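Local coordinates for protein 6-phosphogluconolactonase (Shewanella baltica, PDB 3NWP) that probably hydrolyses 6-phosphogluconolactone to 6-phosphogluconate, the second step of the oxidative pentose phosphate pathway, at residues 189-194 against 214-219; 105-110 against 117-122. All coordinates share one frame; numbering follows the deposited sequence.

Contact 1: residues 189-194 against 214-219; sequences IYLHLV and MPIRAV
A buried, wholly aliphatic contact joins strand 189-194 of the central sheet to the turn and short helix that follow helix 196-206, with Ile189 meeting Val219 and Leu191 meeting Ile216. Both pairs reach toward each other tip to tip. CG1 of Val219 rests against two methyls of Ile189, 4.1 Å from both CG2 and CD1. Two residues on, on the same face of the strand, CD1 of Ile216 lies against both branches of Leu191, 4.0 Å from its CD1 and 4.1 Å from its CD2. Ile216 sends CG1 anti to its backbone N (chi1 -174°), which carries the end methyl out toward the strand. The backbones stay well apart, the nearest CA atoms, those of Ile189 and Val219, being 8.5 Å distant, and side chains alone bridge the interval. A type I turn from Met214 to Arg217 leads into the helix, and residues three apart there, Ile216 and Val219, face residues two apart on the strand, Leu191 and Ile189. Around this layer, Ile216 also packs on Ala205 of helix 196-206 and Val219 on Val227 of strand 227-232, while Tyr190, on the other face of the sheet, lies against helix 14-36.

Contact 2: residues 105-110 against 117-122; sequences LKNMFS and DMAAES
Asn107 turns CG in between its backbone N and carbonyl carbon (chi1 57°), and Met118, a selenomethionine, extends CG anti to its own N (chi1 168°) before bending at chi3 (-72°), which brings the amide and the selenium arm together. The two side chains cross at a slant: ND2 of Asn107 lies 3.6 Å from CG of Met118, and SE of Met118 is 3.8 Å from CG of Asn107. Beyond the amide the arm meets Phe109. CE of Met118 lies near the plane of the Phe109 ring, 3.8 Å from its CE2, and SE of Met118 stands 5.1 Å from the ring centroid, making an edge-on Met-aromatic contact. Deeper in, CB of Ala119 packs against the carbonyl O of Leu105 at 3.7 Å.

The amide of Asn107 works at both ends. OD1 accepts from the backbone N of Phe109 at 3.1 Å, closing an Asx turn, while ND2 donates to the carbonyl O of Gly115 in the helix. This fixes the rotation of the amide and ties the loop to the helix. With an alanine here, the Phe109 N-H and the Gly115 carbonyl would probably lose these mates, and a gap is likely to open beside Met118. NZ of Lys106 bonds to the carbonyl O of Asn107 at 2.8 Å, and Lys106 makes a cation-pi contact with Trp75. The Asx turn at Asn107 shapes the loop between strand 101-102 and helix 112-122, which folds back against that helix near the surface of the protein.

In the fold
Contact 1 belongs to the core, whereas contact 2 lies toward the surface, with Leu105 and Ala119 buried and Phe109 and Met118 exposed; they sit on opposite sides of the chain's centre, their own centres about 25 Å apart, and do not touch. All four residues meeting in contact 1 are buried aliphatics, joining a sheet strand to a helical turn. Contact 2 instead holds a loop on the helix that closely follows it, mixing a selenomethionine, an aromatic edge and an amide whose hydrogen bonds run within the loop and to the helix just before 117-122. Both abut the same mixed sheet: 189-194 is one of its strands, whereas Leu105 and Ala119 pack on its strand 175-178.

Contact 1: residues 189-194 against 214-219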
ATOM      1  N   ILE A 189       3.988  -0.229  -8.758  1.00 11.44           N
ATOM      2  CA  ILE A 189       3.521   0.510  -7.608  1.00 11.77           C
ATOM      3  C   ILE A 189       2.841   1.775  -8.076  1.00 13.20           C
ATOM      4  O   ILE A 189       3.281   2.451  -9.037  1.00 13.33           O
ATOM      5  CB  ILE A 189       4.769   0.887  -6.733  1.00 13.06           C
ATOM      6  CG1 ILE A 189       5.419  -0.374  -6.183  1.00 13.12           C
ATOM      7  CG2 ILE A 189       4.353   1.867  -5.636  1.00 13.39           C
ATOM      8  CD1 ILE A 189       6.769  -0.140  -5.501  1.00 14.82           C
ATOM      9  N   TYR A 190       1.728   2.122  -7.405  1.00 12.60           N
ATOM     10  CA  TYR A 190       1.027   3.402  -7.579  1.00 13.21           C
ATOM     11  C   TYR A 190       1.111   4.178  -6.301  1.00 14.06           C
ATOM     12  O   TYR A 190       0.978   3.567  -5.234  1.00 14.94           O
ATOM     13  CB  TYR A 190      -0.440   3.161  -7.920  1.00 13.17           C
ATOM     14  CG  TYR A 190      -0.621   2.541  -9.266  1.00 12.41           C
ATOM     15  CD1 TYR A 190      -0.498   3.297 -10.406  1.00 14.97           C
ATOM     16  CD2 TYR A 190      -0.919   1.196  -9.422  1.00 13.52           C
ATOM     17  CE1 TYR A 190      -0.584   2.703 -11.669  1.00 16.43           C
ATOM     18  CE2 TYR A 190      -1.085   0.609 -10.668  1.00 13.20           C
ATOM     19  CZ  TYR A 190      -0.930   1.389 -11.800  1.00 15.16           C
ATOM     20  OH  TYR A 190      -1.038   0.807 -13.057  1.00 17.08           O
ATOM     21  N   LEU A 191       1.440   5.459  -6.361  1.00 12.52           N
ATOM     22  CA  LEU A 191       1.357   6.323  -5.211  1.00 12.30           C
ATOM     23  C   LEU A 191       0.200   7.294  -5.435  1.00 13.12           C
ATOM     24  O   LEU A 191       0.247   8.091  -6.385  1.00 13.53           O
ATOM     25  CB  LEU A 191       2.655   7.105  -5.041  1.00 12.85           C
ATOM     26  CG  LEU A 191       2.705   8.056  -3.872  1.00 13.89           C
ATOM     27  CD1 LEU A 191       2.476   7.327  -2.501  1.00 13.32           C
ATOM     28  CD2 LEU A 191       4.036   8.821  -3.848  1.00 15.51           C
ATOM     29  N   HIS A 192      -0.841   7.235  -4.595  1.00 12.90           N
ATOM     30  CA  HIS A 192      -2.091   7.950  -4.752  1.00 12.94           C
ATOM     31  C   HIS A 192      -2.061   9.096  -3.772  1.00 14.74           C
ATOM     32  O   HIS A 192      -2.125   8.889  -2.535  1.00 15.06           O
ATOM     33  CB  HIS A 192      -3.208   6.984  -4.489  1.00 13.76           C
ATOM     34  CG  HIS A 192      -4.580   7.563  -4.590  1.00 14.72           C
ATOM     35  ND1 HIS A 192      -5.706   6.797  -4.317  1.00 17.51           N
ATOM     36  CD2 HIS A 192      -5.025   8.770  -5.007  1.00 16.40           C
ATOM     37  CE1 HIS A 192      -6.773   7.558  -4.502  1.00 20.70           C
ATOM     38  NE2 HIS A 192      -6.396   8.751  -4.928  1.00 18.13           N
ATOM     39  N   LEU A 193      -1.994  10.309  -4.307  1.00 14.40           N
ATOM     40  CA  LEU A 193      -1.932  11.519  -3.511  1.00 14.67           C
ATOM     41  C   LEU A 193      -3.059  12.499  -3.877  1.00 15.41           C
ATOM     42  O   LEU A 193      -3.435  12.615  -5.047  1.00 14.58           O
ATOM     43  CB  LEU A 193      -0.612  12.261  -3.769  1.00 14.43           C
ATOM     44  CG  LEU A 193       0.683  11.497  -3.617  1.00 14.85           C
ATOM     45  CD1 LEU A 193       1.877  12.395  -3.990  1.00 17.05           C
ATOM     46  CD2 LEU A 193       0.791  10.996  -2.162  1.00 16.05           C
ATOM     47  N   VAL A 194      -3.607  13.219  -2.888  1.00 15.61           N
ATOM     48  CA  VAL A 194      -4.595  14.250  -3.120  1.00 15.95           C
ATOM     49  C   VAL A 194      -4.247  15.513  -2.332  1.00 15.89           C
ATOM     50  O   VAL A 194      -3.978  15.424  -1.116  1.00 17.71           O
ATOM     51  CB  VAL A 194      -6.031  13.767  -2.786  1.00 17.86           C
ATOM     52  CG1 VAL A 194      -7.094  14.911  -2.957  1.00 19.61           C
ATOM     53  CG2 VAL A 194      -6.377  12.564  -3.661  1.00 20.92           C
HETATM   54  N   MSE A 214      12.473  10.669   5.182  1.00 19.69           N
HETATM   55  CA  MSE A 214      11.166  10.491   4.474  1.00 17.04           C
HETATM   56  C   MSE A 214      11.149   9.123   3.798  1.00 17.77           C
HETATM   57  O   MSE A 214      11.646   8.962   2.676  1.00 16.11           O
HETATM   58  CB  MSE A 214      10.956  11.607   3.441  1.00 19.19           C
HETATM   59  CG  MSE A 214      10.810  13.009   4.042  1.00 17.38           C
HETATM   60 SE   MSE A 214      10.461  14.393   2.824  0.75 17.55          SE
HETATM   61  CE  MSE A 214       8.740  14.026   2.597  1.00 16.93           C
ATOM     62  N   PRO A 215      10.583   8.109   4.481  1.00 16.86           N
ATOM     63  CA  PRO A 215      10.709   6.731   3.973  1.00 15.63           C
ATOM     64  C   PRO A 215      10.052   6.416   2.595  1.00 13.74           C
ATOM     65  O   PRO A 215      10.471   5.473   1.938  1.00 15.93           O
ATOM     66  CB  PRO A 215      10.105   5.910   5.107  1.00 16.82           C
ATOM     67  CG  PRO A 215      10.454   6.721   6.359  1.00 17.75           C
ATOM     68  CD  PRO A 215      10.187   8.139   5.905  1.00 18.69           C
ATOM     69  N   ILE A 216       9.112   7.255   2.163  1.00 16.10           N
ATOM     70  CA  ILE A 216       8.586   7.184   0.805  1.00 15.23           C
ATOM     71  C   ILE A 216       9.736   7.202  -0.237  1.00 15.60           C
ATOM     72  O   ILE A 216       9.636   6.640  -1.304  1.00 15.45           O
ATOM     73  CB  ILE A 216       7.527   8.269   0.560  1.00 16.90           C
ATOM     74  CG1 ILE A 216       6.870   8.097  -0.818  1.00 15.91           C
ATOM     75  CG2 ILE A 216       8.166   9.686   0.566  1.00 17.23           C
ATOM     76  CD1 ILE A 216       6.096   6.744  -1.021  1.00 16.40           C
ATOM     77  N   ARG A 217      10.856   7.876   0.111  1.00 15.27           N
ATOM     78  CA  ARG A 217      11.978   7.862  -0.791  1.00 15.81           C
ATOM     79  C   ARG A 217      12.536   6.505  -1.135  1.00 15.99           C
ATOM     80  O   ARG A 217      13.151   6.337  -2.181  1.00 16.85           O
ATOM     81  CB  ARG A 217      13.116   8.769  -0.209  1.00 16.17           C
ATOM     82  CG  ARG A 217      12.715  10.236  -0.117  1.00 19.24           C
ATOM     83  CD  ARG A 217      13.662  11.032   0.781  1.00 17.99           C
ATOM     84  NE  ARG A 217      13.427  12.461   0.690  1.00 19.90           N
ATOM     85  CZ  ARG A 217      13.839  13.356   1.594  1.00 20.13           C
ATOM     86  NH1 ARG A 217      14.431  12.933   2.720  1.00 21.09           N
ATOM     87  NH2 ARG A 217      13.625  14.668   1.409  1.00 20.52           N
ATOM     88  N   ALA A 218      12.358   5.509  -0.247  1.00 15.86           N
ATOM     89  CA  ALA A 218      12.814   4.165  -0.567  1.00 16.21           C
ATOM     90  C   ALA A 218      12.119   3.576  -1.787  1.00 16.89           C
ATOM     91  O   ALA A 218      12.710   2.798  -2.530  1.00 18.69           O
ATOM     92  CB  ALA A 218      12.670   3.222   0.653  1.00 17.69           C
ATOM     93  N   VAL A 219      10.881   4.019  -2.013  1.00 16.73           N
ATOM     94  CA  VAL A 219      10.096   3.676  -3.196  1.00 15.14           C
ATOM     95  C   VAL A 219      10.415   4.601  -4.389  1.00 15.15           C
ATOM     96  O   VAL A 219      10.648   4.130  -5.494  1.00 16.39           O
ATOM     97  CB  VAL A 219       8.595   3.736  -2.867  1.00 15.42           C
ATOM     98  CG1 VAL A 219       7.738   3.627  -4.120  1.00 19.09           C
ATOM     99  CG2 VAL A 219       8.232   2.600  -1.863  1.00 17.11           C
TER

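Contact 2: residues 105-110 against 117-122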
ATOM      1  N   LEU A 105      -3.852  -8.484   8.139  1.00 19.05           N
ATOM      2  CA  LEU A 105      -2.633  -8.654   8.929  1.00 18.78           C
ATOM      3  C   LEU A 105      -2.908  -8.843  10.417  1.00 20.46           C
ATOM      4  O   LEU A 105      -2.078  -9.451  11.102  1.00 19.68           O
ATOM      5  CB  LEU A 105      -1.701  -7.487   8.727  1.00 17.21           C
ATOM      6  CG  LEU A 105      -1.288  -7.195   7.281  1.00 17.69           C
ATOM      7  CD1 LEU A 105      -0.407  -5.953   7.121  1.00 17.11           C
ATOM      8  CD2 LEU A 105      -0.521  -8.346   6.702  1.00 20.79           C
ATOM      9  N   LYS A 106      -3.967  -8.244  10.959  1.00 18.73           N
ATOM     10  CA  LYS A 106      -4.271  -8.413  12.402  1.00 18.04           C
ATOM     11  C   LYS A 106      -4.576  -9.866  12.703  1.00 19.14           C
ATOM     12  O   LYS A 106      -5.278 -10.563  11.944  1.00 21.14           O
ATOM     13  CB  LYS A 106      -5.479  -7.549  12.801  1.00 20.28           C
ATOM     14  CG  LYS A 106      -5.838  -7.573  14.281  1.00 21.78           C
ATOM     15  CD  LYS A 106      -4.764  -6.918  15.125  1.00 20.00           C
ATOM     16  CE  LYS A 106      -5.147  -6.739  16.608  1.00 23.92           C
ATOM     17  NZ  LYS A 106      -5.330  -8.009  17.367  1.00 23.10           N
ATOM     18  N   ASN A 107      -4.061 -10.345  13.845  1.00 19.79           N
ATOM     19  CA  ASN A 107      -4.390 -11.693  14.357  1.00 18.84           C
ATOM     20  C   ASN A 107      -4.554 -11.606  15.871  1.00 20.97           C
ATOM     21  O   ASN A 107      -4.501 -10.514  16.443  1.00 21.50           O
ATOM     22  CB  ASN A 107      -3.341 -12.734  13.936  1.00 19.25           C
ATOM     23  CG  ASN A 107      -1.957 -12.364  14.391  1.00 20.72           C
ATOM     24  OD1 ASN A 107      -1.741 -11.991  15.576  1.00 21.20           O
ATOM     25  ND2 ASN A 107      -0.998 -12.430  13.443  1.00 19.63           N
HETATM   26  N   MSE A 108      -4.799 -12.771  16.508  0.75 23.36           N
HETATM   27  CA  MSE A 108      -5.164 -12.758  17.922  0.75 27.27           C
HETATM   28  C   MSE A 108      -4.072 -12.351  18.913  0.75 25.80           C
HETATM   29  O   MSE A 108      -4.376 -12.044  20.080  0.75 24.70           O
HETATM   30  CB  MSE A 108      -5.811 -14.091  18.328  0.75 29.04           C
HETATM   31  CG  MSE A 108      -7.246 -14.234  17.801  0.75 41.22           C
HETATM   32 SE   MSE A 108      -8.497 -12.812  18.405  0.60 53.91          SE
HETATM   33  CE  MSE A 108      -8.374 -13.078  20.350  0.75 50.47           C
ATOM     34  N   PHE A 109      -2.818 -12.304  18.467  1.00 24.57           N
ATOM     35  CA  PHE A 109      -1.728 -11.890  19.352  1.00 22.81           C
ATOM     36  C   PHE A 109      -1.960 -10.477  19.867  1.00 24.06           C
ATOM     37  O   PHE A 109      -2.569  -9.649  19.177  1.00 22.58           O
ATOM     38  CB  PHE A 109      -0.361 -12.065  18.696  1.00 23.54           C
ATOM     39  CG  PHE A 109       0.111 -13.485  18.618  1.00 20.77           C
ATOM     40  CD1 PHE A 109       0.714 -14.095  19.716  1.00 24.02           C
ATOM     41  CD2 PHE A 109      -0.003 -14.211  17.460  1.00 21.01           C
ATOM     42  CE1 PHE A 109       1.172 -15.405  19.617  1.00 23.39           C
ATOM     43  CE2 PHE A 109       0.479 -15.495  17.343  1.00 25.48           C
ATOM     44  CZ  PHE A 109       1.060 -16.118  18.447  1.00 25.79           C
ATOM     45  N   SER A 110      -1.509 -10.205  21.105  1.00 25.17           N
ATOM     46  CA  SER A 110      -1.874  -8.974  21.771  1.00 26.71           C
ATOM     47  C   SER A 110      -1.063  -7.753  21.311  1.00 22.45           C
ATOM     48  O   SER A 110      -1.486  -6.619  21.540  1.00 24.06           O
ATOM     49  CB  SER A 110      -1.766  -9.117  23.294  1.00 31.35           C
ATOM     50  OG  SER A 110      -0.419  -9.284  23.664  1.00 35.34           O
ATOM     51  N   ASP A 117       5.111 -12.806  13.095  1.00 19.00           N
ATOM     52  CA  ASP A 117       5.562 -13.991  12.451  1.00 19.53           C
ATOM     53  C   ASP A 117       4.387 -14.766  11.819  1.00 20.57           C
ATOM     54  O   ASP A 117       4.496 -15.256  10.697  1.00 21.91           O
ATOM     55  CB  ASP A 117       6.282 -14.895  13.435  1.00 20.42           C
ATOM     56  CG  ASP A 117       7.186 -15.905  12.733  1.00 26.57           C
ATOM     57  OD1 ASP A 117       8.096 -15.498  11.967  1.00 28.54           O
ATOM     58  OD2 ASP A 117       6.939 -17.096  12.945  1.00 35.79           O
HETATM   59  N   MSE A 118       3.267 -14.818  12.540  1.00 21.17           N
HETATM   60  CA  MSE A 118       2.044 -15.454  12.051  1.00 20.89           C
HETATM   61  C   MSE A 118       1.514 -14.690  10.831  1.00 20.84           C
HETATM   62  O   MSE A 118       1.057 -15.289   9.855  1.00 22.46           O
HETATM   63  CB  MSE A 118       0.983 -15.499  13.147  1.00 23.30           C
HETATM   64  CG  MSE A 118      -0.414 -15.874  12.676  1.00 26.63           C
HETATM   65 SE   MSE A 118      -1.654 -16.159  14.114  0.75 24.71          SE
HETATM   66  CE  MSE A 118      -0.919 -17.840  14.734  1.00 45.50           C
ATOM     67  N   ALA A 119       1.551 -13.360  10.916  1.00 19.63           N
ATOM     68  CA  ALA A 119       1.156 -12.539   9.764  1.00 19.68           C
ATOM     69  C   ALA A 119       2.038 -12.854   8.541  1.00 20.41           C
ATOM     70  O   ALA A 119       1.492 -13.029   7.448  1.00 23.32           O
ATOM     71  CB  ALA A 119       1.174 -11.019  10.117  1.00 19.76           C
ATOM     72  N   ALA A 120       3.363 -12.922   8.701  1.00 20.23           N
ATOM     73  CA  ALA A 120       4.298 -13.177   7.582  1.00 22.54           C
ATOM     74  C   ALA A 120       3.989 -14.555   6.981  1.00 26.12           C
ATOM     75  O   ALA A 120       3.903 -14.696   5.742  1.00 27.08           O
ATOM     76  CB  ALA A 120       5.787 -13.012   8.037  1.00 22.16           C
ATOM     77  N   GLU A 121       3.748 -15.567   7.824  0.50 24.95           N
ATOM     78  CA  GLU A 121       3.454 -16.922   7.321  0.50 26.00           C
ATOM     79  C   GLU A 121       2.103 -17.008   6.624  0.50 27.97           C
ATOM     80  O   GLU A 121       1.869 -17.854   5.749  0.50 30.08           O
ATOM     81  CB  GLU A 121       3.501 -17.937   8.470  0.50 27.53           C
ATOM     82  CG  GLU A 121       3.097 -19.360   8.074  0.50 28.67           C
ATOM     83  N   SER A 122       1.175 -16.154   7.013  1.00 25.87           N
ATOM     84  CA  SER A 122      -0.153 -16.218   6.412  1.00 29.05           C
ATOM     85  C   SER A 122      -0.172 -15.720   4.987  1.00 30.66           C
ATOM     86  O   SER A 122      -1.150 -15.974   4.299  1.00 32.99           O
ATOM     87  CB  SER A 122      -1.184 -15.404   7.182  1.00 31.92           C
ATOM     88  OG  SER A 122      -0.931 -14.033   6.965  1.00 28.85           O
TER